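Local coordinates for protein kallistatin (Homo sapiens, PDB 6F4V) that inhibits tissue kallikrein by forming a stable equimolar complex with the enzyme, being cleaved at its reactive site in the process, at residues 94-102 / 117-127; 309-320 / 332-341. One frame throughout, in Å; residues are numbered along the deposited sequence.

In the fold
Both contacts belong to the same mixed eight-stranded sheet, which includes the main sheet of the serpin fold, and show how one sheet can pair strands in two senses. Contact 1 comes first along the chain and closes before contact 2 opens; it joins the outermost strand 120-124 in parallel to strand 89-100. Contact 2 is an antiparallel hairpin of strands 312-324 and 328-340. Their centres lie about 12 Å apart, and their nearest atoms, about 6 Å apart, do not touch. Strand 159-172 lies between them, bonded through its backbone to both. The chain ends at F341, consistent with a cleaved serpin whose reactive-centre loop has entered the sheet.

Contact 1: 94-102 / 117-127; sequences GSALFLSHN and YEAKLFHTNFY
S95 meets Y117 and K120 where the second segment leaves its helix: its OG and the O of Y117 share one water, a second joins its N to E118 O, and its own O accepts from K120 N at 3.0 Å. A96 sets its CB against the ring edge of F122. L97 N donates to K120 O, and L97 O accepts from F122 N at 2.9 Å, almost straight (173°), while L97 CD1 lies 3.8 Å from L121 CD2, the two leucines side by side. F98 and F122 both set CG anti to the carbonyl carbon, which sends their rings the same way, nearly parallel (15°) yet slid apart, with F122 CD2 over the rim of the F98 face. Helix 129-143 touches F98 through L135 and I136. L99 N donates to F122 O at 2.7 Å, and L99 CD1 approaches H123 CE1. Beyond it, F126 turns its ring edge to F98 O and S100 N, and a water links S100 OG to F126 N. H101, whose N bonds T124 O at 3.0 Å, lays its ring face over the H123-T124 peptide. With helix 107-117 in between, this is a parallel beta-alpha-beta crossover, ending on an outermost strand of the serpin sheet.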
# COMPACT_ATOMS: atom_id res chain seq x y z
N GLY A 94 7.45 9.75 2.18
CA GLY A 94 8.20 10.40 3.23
C GLY A 94 7.91 9.75 4.57
O GLY A 94 6.95 8.98 4.71
N SER A 95 8.74 10.09 5.55
CA SER A 95 8.70 9.51 6.87
C SER A 95 8.90 10.60 7.89
O SER A 95 9.52 11.62 7.59
CB SER A 95 9.85 8.51 7.02
OG SER A 95 9.64 7.38 6.16
N ALA A 96 8.47 10.34 9.12
CA ALA A 96 8.67 11.27 10.20
C ALA A 96 8.63 10.54 11.53
O ALA A 96 7.98 9.48 11.67
CB ALA A 96 7.60 12.35 10.15
N LEU A 97 9.35 11.10 12.51
CA LEU A 97 9.27 10.67 13.85
C LEU A 97 8.78 11.87 14.68
O LEU A 97 9.35 12.97 14.61
CB LEU A 97 10.65 10.25 14.37
CG LEU A 97 11.38 9.12 13.66
CD1 LEU A 97 12.75 8.96 14.29
CD2 LEU A 97 10.58 7.83 13.75
N PHE A 98 7.74 11.63 15.45
CA PHE A 98 7.25 12.57 16.43
C PHE A 98 7.82 12.13 17.78
O PHE A 98 7.47 11.07 18.27
CB PHE A 98 5.73 12.61 16.38
CG PHE A 98 5.22 13.19 15.11
CD1 PHE A 98 5.06 12.40 13.98
CD2 PHE A 98 4.94 14.56 15.01
CE1 PHE A 98 4.62 12.94 12.79
CE2 PHE A 98 4.50 15.11 13.82
CZ PHE A 98 4.34 14.30 12.71
N LEU A 99 8.74 12.94 18.32
CA LEU A 99 9.56 12.58 19.47
C LEU A 99 9.10 13.32 20.71
O LEU A 99 8.84 14.51 20.65
CB LEU A 99 11.00 12.98 19.18
CG LEU A 99 11.66 12.37 17.95
CD1 LEU A 99 13.05 12.96 17.77
CD2 LEU A 99 11.71 10.86 18.05
N SER A 100 9.03 12.63 21.84
CA SER A 100 8.69 13.27 23.12
C SER A 100 9.69 14.41 23.39
O SER A 100 10.89 14.21 23.28
CB SER A 100 8.73 12.25 24.26
OG SER A 100 8.42 12.86 25.52
N HIS A 101 9.18 15.61 23.69
CA HIS A 101 10.02 16.73 24.18
C HIS A 101 10.96 16.36 25.34
O HIS A 101 12.02 16.95 25.46
CB HIS A 101 9.15 17.93 24.63
CG HIS A 101 8.85 18.92 23.54
ND1 HIS A 101 7.56 19.34 23.26
CD2 HIS A 101 9.66 19.59 22.68
CE1 HIS A 101 7.60 20.21 22.26
NE2 HIS A 101 8.86 20.38 21.89
N ASN A 102 10.57 15.41 26.19
CA ASN A 102 11.35 15.06 27.39
C ASN A 102 12.56 14.17 27.13
O ASN A 102 13.67 14.46 27.58
CB ASN A 102 10.46 14.33 28.41
CG ASN A 102 9.39 15.22 29.00
OD1 ASN A 102 9.62 16.39 29.27
ND2 ASN A 102 8.20 14.66 29.21
N TYR A 117 15.75 6.73 5.58
CA TYR A 117 14.34 6.93 5.28
C TYR A 117 14.00 8.41 5.11
O TYR A 117 12.84 8.74 4.92
CB TYR A 117 13.46 6.23 6.35
CG TYR A 117 13.68 4.72 6.32
CD1 TYR A 117 14.66 4.12 7.09
CD2 TYR A 117 12.95 3.92 5.45
CE1 TYR A 117 14.90 2.75 7.03
CE2 TYR A 117 13.18 2.56 5.37
CZ TYR A 117 14.15 1.97 6.14
OH TYR A 117 14.39 0.63 6.01
N GLU A 118 15.00 9.28 5.17
CA GLU A 118 14.78 10.74 5.16
C GLU A 118 13.73 11.20 6.14
O GLU A 118 12.94 12.08 5.84
CB GLU A 118 14.46 11.20 3.75
CG GLU A 118 15.57 10.81 2.77
CD GLU A 118 15.81 11.82 1.68
OE1 GLU A 118 15.75 11.43 0.49
OE2 GLU A 118 16.07 13.00 2.00
N ALA A 119 13.72 10.59 7.32
CA ALA A 119 12.75 10.91 8.36
C ALA A 119 12.89 12.39 8.79
O ALA A 119 14.00 12.85 9.01
CB ALA A 119 12.94 9.98 9.56
N LYS A 120 11.79 13.12 8.82
CA LYS A 120 11.74 14.44 9.43
C LYS A 120 11.49 14.25 10.92
O LYS A 120 10.64 13.47 11.30
CB LYS A 120 10.59 15.25 8.85
CG LYS A 120 10.78 15.72 7.41
CD LYS A 120 9.56 16.55 7.00
CE LYS A 120 9.83 17.50 5.84
NZ LYS A 120 9.64 16.83 4.53
N LEU A 121 12.21 14.99 11.77
CA LEU A 121 12.01 14.89 13.21
C LEU A 121 11.15 16.05 13.71
O LEU A 121 11.42 17.21 13.39
CB LEU A 121 13.34 14.89 13.95
CG LEU A 121 14.38 13.88 13.48
CD1 LEU A 121 15.60 13.96 14.39
CD2 LEU A 121 13.83 12.47 13.40
N PHE A 122 10.12 15.73 14.47
CA PHE A 122 9.30 16.72 15.12
C PHE A 122 9.30 16.43 16.61
O PHE A 122 9.37 15.26 17.02
CB PHE A 122 7.87 16.66 14.61
CG PHE A 122 7.73 16.95 13.16
CD1 PHE A 122 7.71 18.27 12.70
CD2 PHE A 122 7.62 15.92 12.23
CE1 PHE A 122 7.58 18.55 11.34
CE2 PHE A 122 7.50 16.19 10.88
CZ PHE A 122 7.48 17.51 10.43
N HIS A 123 9.23 17.48 17.41
CA HIS A 123 9.10 17.31 18.85
C HIS A 123 7.67 17.64 19.26
O HIS A 123 7.03 18.51 18.66
CB HIS A 123 10.20 18.11 19.56
CG HIS A 123 11.57 17.55 19.32
ND1 HIS A 123 12.14 16.62 20.15
CD2 HIS A 123 12.44 17.75 18.31
CE1 HIS A 123 13.34 16.29 19.69
NE2 HIS A 123 13.54 16.96 18.56
N THR A 124 7.12 16.88 20.20
CA THR A 124 5.76 17.10 20.68
C THR A 124 5.62 16.69 22.14
O THR A 124 6.42 15.91 22.68
CB THR A 124 4.71 16.36 19.80
OG1 THR A 124 3.37 16.72 20.21
CG2 THR A 124 4.89 14.85 19.88
N ASN A 125 4.59 17.24 22.78
CA ASN A 125 4.28 16.93 24.17
C ASN A 125 3.18 15.89 24.20
O ASN A 125 2.01 16.20 23.97
CB ASN A 125 3.85 18.21 24.90
CG ASN A 125 3.42 17.96 26.33
OD1 ASN A 125 3.75 16.93 26.92
ND2 ASN A 125 2.70 18.93 26.90
N PHE A 126 3.55 14.64 24.49
CA PHE A 126 2.57 13.54 24.52
C PHE A 126 1.58 13.58 25.70
O PHE A 126 0.60 12.83 25.71
CB PHE A 126 3.27 12.18 24.40
CG PHE A 126 3.77 11.88 22.99
CD1 PHE A 126 2.89 11.49 21.99
CD2 PHE A 126 5.12 11.98 22.67
CE1 PHE A 126 3.35 11.21 20.70
CE2 PHE A 126 5.58 11.70 21.38
CZ PHE A 126 4.68 11.32 20.40
N TYR A 127 1.83 14.44 26.70
CA TYR A 127 0.80 14.74 27.73
C TYR A 127 -0.40 15.44 27.11
O TYR A 127 -1.53 15.24 27.53
CB TYR A 127 1.36 15.60 28.88
CG TYR A 127 2.54 15.01 29.63
CD1 TYR A 127 2.51 13.68 30.12
CD2 TYR A 127 3.69 15.78 29.88
CE1 TYR A 127 3.59 13.14 30.81
CE2 TYR A 127 4.78 15.24 30.58
CZ TYR A 127 4.73 13.93 31.03
OH TYR A 127 5.81 13.41 31.71
O HOH W 1 10.63 12.09 4.49
O HOH W 2 10.71 7.82 3.81
O HOH W 3 6.32 14.21 25.72

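Contact 2: 309-320 / 332-341; sequences QKLEASKSFHKA and AAATSFAIKF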
# COMPACT_ATOMS: atom_id res chain seq x y z
N GLN A 309 14.11 4.55 29.12
CA GLN A 309 12.93 3.79 29.55
C GLN A 309 12.89 2.47 28.79
O GLN A 309 13.48 2.34 27.69
CB GLN A 309 11.64 4.56 29.24
CG GLN A 309 11.46 5.91 29.92
CD GLN A 309 11.10 5.82 31.40
OE1 GLN A 309 10.90 4.73 31.97
NE2 GLN A 309 11.01 6.97 32.04
N LYS A 310 12.19 1.49 29.37
CA LYS A 310 11.87 0.24 28.66
C LYS A 310 10.63 0.46 27.79
O LYS A 310 9.56 0.79 28.29
CB LYS A 310 11.65 -0.92 29.64
CG LYS A 310 12.96 -1.35 30.29
CD LYS A 310 12.97 -2.79 30.75
CE LYS A 310 14.30 -3.09 31.44
NZ LYS A 310 14.52 -4.55 31.68
N LEU A 311 10.80 0.26 26.48
CA LEU A 311 9.79 0.64 25.52
C LEU A 311 8.98 -0.54 25.03
O LEU A 311 9.50 -1.64 24.92
CB LEU A 311 10.44 1.34 24.33
CG LEU A 311 11.18 2.64 24.64
CD1 LEU A 311 11.64 3.26 23.35
CD2 LEU A 311 10.30 3.63 25.40
N GLU A 312 7.72 -0.30 24.70
CA GLU A 312 6.96 -1.35 24.03
C GLU A 312 6.04 -0.76 22.94
O GLU A 312 5.76 0.45 22.91
CB GLU A 312 6.24 -2.23 25.06
CG GLU A 312 5.03 -1.62 25.69
CD GLU A 312 4.57 -2.37 26.95
OE1 GLU A 312 4.80 -3.61 27.06
OE2 GLU A 312 3.98 -1.68 27.82
N ALA A 313 5.61 -1.63 22.04
CA ALA A 313 4.70 -1.24 20.98
C ALA A 313 3.36 -0.81 21.56
O ALA A 313 2.89 -1.42 22.51
CB ALA A 313 4.48 -2.40 20.02
N SER A 314 2.78 0.25 21.00
CA SER A 314 1.43 0.67 21.29
C SER A 314 0.61 0.48 19.99
O SER A 314 0.72 -0.56 19.35
CB SER A 314 1.40 2.09 21.86
OG SER A 314 0.12 2.35 22.46
N LYS A 315 -0.21 1.44 19.59
CA LYS A 315 -1.10 1.26 18.46
C LYS A 315 -0.35 1.51 17.15
O LYS A 315 0.57 2.32 17.09
CB LYS A 315 -2.29 2.24 18.54
CG LYS A 315 -3.25 2.04 19.73
CD LYS A 315 -3.86 0.64 19.84
CE LYS A 315 -4.94 0.41 18.79
NZ LYS A 315 -5.46 -0.98 18.82
N SER A 316 -0.81 0.84 16.09
CA SER A 316 -0.30 1.04 14.72
C SER A 316 -1.45 1.01 13.73
O SER A 316 -2.22 0.02 13.68
CB SER A 316 0.74 -0.04 14.35
OG SER A 316 1.24 0.11 13.01
N PHE A 317 -1.60 2.10 12.96
CA PHE A 317 -2.71 2.23 12.02
C PHE A 317 -2.22 2.31 10.60
O PHE A 317 -1.08 2.74 10.34
CB PHE A 317 -3.54 3.47 12.35
CG PHE A 317 -4.10 3.44 13.74
CD1 PHE A 317 -5.19 2.61 14.05
CD2 PHE A 317 -3.52 4.20 14.75
CE1 PHE A 317 -5.72 2.57 15.34
CE2 PHE A 317 -4.04 4.14 16.05
CZ PHE A 317 -5.13 3.34 16.34
N HIS A 318 -3.06 1.88 9.67
CA HIS A 318 -2.82 2.09 8.25
C HIS A 318 -4.13 2.51 7.59
O HIS A 318 -5.15 1.88 7.80
CB HIS A 318 -2.31 0.80 7.58
CG HIS A 318 -1.97 1.00 6.13
ND1 HIS A 318 -0.80 1.60 5.73
CD2 HIS A 318 -2.65 0.71 5.01
CE1 HIS A 318 -0.78 1.67 4.41
NE2 HIS A 318 -1.90 1.14 3.94
N LYS A 319 -4.11 3.60 6.84
CA LYS A 319 -5.25 4.01 6.04
C LYS A 319 -4.81 4.29 4.63
O LYS A 319 -3.67 4.73 4.39
CB LYS A 319 -5.91 5.26 6.60
CG LYS A 319 -6.44 5.08 8.01
CD LYS A 319 -7.05 6.38 8.55
CE LYS A 319 -8.54 6.45 8.31
NZ LYS A 319 -9.17 7.56 9.11
N ALA A 320 -5.71 4.05 3.71
CA ALA A 320 -5.42 4.23 2.30
C ALA A 320 -6.68 4.59 1.51
O ALA A 320 -7.78 4.15 1.87
CB ALA A 320 -4.78 3.00 1.73
N ALA A 332 -3.44 7.25 -2.09
CA ALA A 332 -2.69 7.70 -0.98
C ALA A 332 -2.79 6.71 0.16
O ALA A 332 -3.73 5.93 0.25
CB ALA A 332 -3.16 9.08 -0.54
N ALA A 333 -1.78 6.74 1.02
CA ALA A 333 -1.77 5.90 2.21
C ALA A 333 -0.80 6.43 3.23
O ALA A 333 0.12 7.19 2.93
CB ALA A 333 -1.45 4.45 1.86
N ALA A 334 -1.02 6.01 4.47
CA ALA A 334 -0.08 6.29 5.52
C ALA A 334 -0.13 5.23 6.60
O ALA A 334 -1.13 4.54 6.75
CB ALA A 334 -0.38 7.66 6.10
N THR A 335 0.97 5.12 7.34
CA THR A 335 1.13 4.13 8.41
C THR A 335 1.70 4.83 9.61
O THR A 335 2.63 5.62 9.48
CB THR A 335 2.13 3.03 7.97
OG1 THR A 335 1.67 2.42 6.77
CG2 THR A 335 2.32 1.97 9.05
N SER A 336 1.12 4.56 10.78
CA SER A 336 1.66 5.03 12.05
C SER A 336 2.13 3.85 12.91
O SER A 336 1.61 2.73 12.78
CB SER A 336 0.62 5.83 12.81
OG SER A 336 -0.41 5.00 13.30
N PHE A 337 3.07 4.13 13.80
CA PHE A 337 3.48 3.17 14.82
C PHE A 337 3.87 3.93 16.08
O PHE A 337 4.83 4.69 16.06
CB PHE A 337 4.67 2.34 14.35
CG PHE A 337 4.90 1.13 15.20
CD1 PHE A 337 5.60 1.20 16.41
CD2 PHE A 337 4.38 -0.07 14.83
CE1 PHE A 337 5.77 0.04 17.17
CE2 PHE A 337 4.56 -1.21 15.59
CZ PHE A 337 5.24 -1.15 16.76
N ALA A 338 3.14 3.69 17.17
CA ALA A 338 3.33 4.38 18.43
C ALA A 338 4.07 3.46 19.40
O ALA A 338 3.84 2.24 19.43
CB ALA A 338 1.99 4.82 18.99
N ILE A 339 4.97 4.08 20.18
CA ILE A 339 5.83 3.39 21.13
C ILE A 339 5.54 4.01 22.49
O ILE A 339 5.53 5.23 22.60
CB ILE A 339 7.32 3.65 20.85
CG1 ILE A 339 7.70 3.26 19.43
CG2 ILE A 339 8.22 2.95 21.86
CD1 ILE A 339 7.66 1.79 19.20
N LYS A 340 5.31 3.16 23.49
CA LYS A 340 5.02 3.65 24.85
C LYS A 340 6.03 3.07 25.85
O LYS A 340 6.85 2.23 25.50
CB LYS A 340 3.60 3.26 25.26
CG LYS A 340 3.38 1.77 25.40
CD LYS A 340 1.94 1.44 25.70
CE LYS A 340 1.82 -0.02 26.14
NZ LYS A 340 0.57 -0.64 25.66
N PHE A 341 5.93 3.52 27.09
CA PHE A 341 6.76 2.98 28.18
C PHE A 341 5.90 2.59 29.39
O PHE A 341 4.66 2.63 29.37
CB PHE A 341 7.85 3.98 28.58
CG PHE A 341 7.36 5.09 29.46
CD1 PHE A 341 6.51 6.08 28.97
CD2 PHE A 341 7.77 5.17 30.79
CE1 PHE A 341 6.05 7.11 29.78
CE2 PHE A 341 7.32 6.20 31.61
CZ PHE A 341 6.46 7.17 31.11
OXT PHE A 341 6.44 2.20 30.42
O HOH W 4 8.95 1.67 30.77
O HOH W 5 -1.26 0.33 23.75
O HOH W 6 -0.10 4.89 16.03
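E312 and K340 form a doubly hydrogen-bonded antiparallel pair, each N donating to the other's O at 2.8 Å. Backbone bonding then continues from S314 N to A338 O and from A338 N to K315 O, so that S314 and K315 both bond to A338 in the break between two ladders. The register shifts by one before the second ladder, in which K319 and A334 repeat the reciprocal pairing. K315 N, buried by the contact, has no partner in the model.

Side-chain bonds cluster round the interruption. A chi1 of 179° swings S316 OG away from its own N and toward S336 O, to which it donates at 2.7 Å in the carbonyl plane; Y40 OH is also paired with it. S336 OG in turn accepts F317 N at 3.2 Å. Further on, T335 OG1 lies at the ring edge of H318 and shares a hydrogen bond of 2.8 Å with its ND1; S35 OG holds the same hydroxyl, and S32 N meets H318 NE2.

Packing contacts are spread along both strands. L311 CB abuts I339 CG2 at 3.7 Å, their side chains crossing nearly at right angles, and A313 CB touches F337 CZ at 3.6 Å. The F337 ring also meets that of Y40. The Q309 amide packs obliquely on the terminal F341 ring, their planes 48° apart.

Charge plays a looser part: K340 NZ stays 4.2 Å from E312 OE2, beyond a salt bridge, and reaches S314 OG through water.

The arrangement is consistent with a cleaved serpin, the reactive-centre loop inserted as strand 328-340 between strands 159-172 and 312-324; H318, with S32 and S35 near the start of helix 33-44, probably forms part of the serpin shutter.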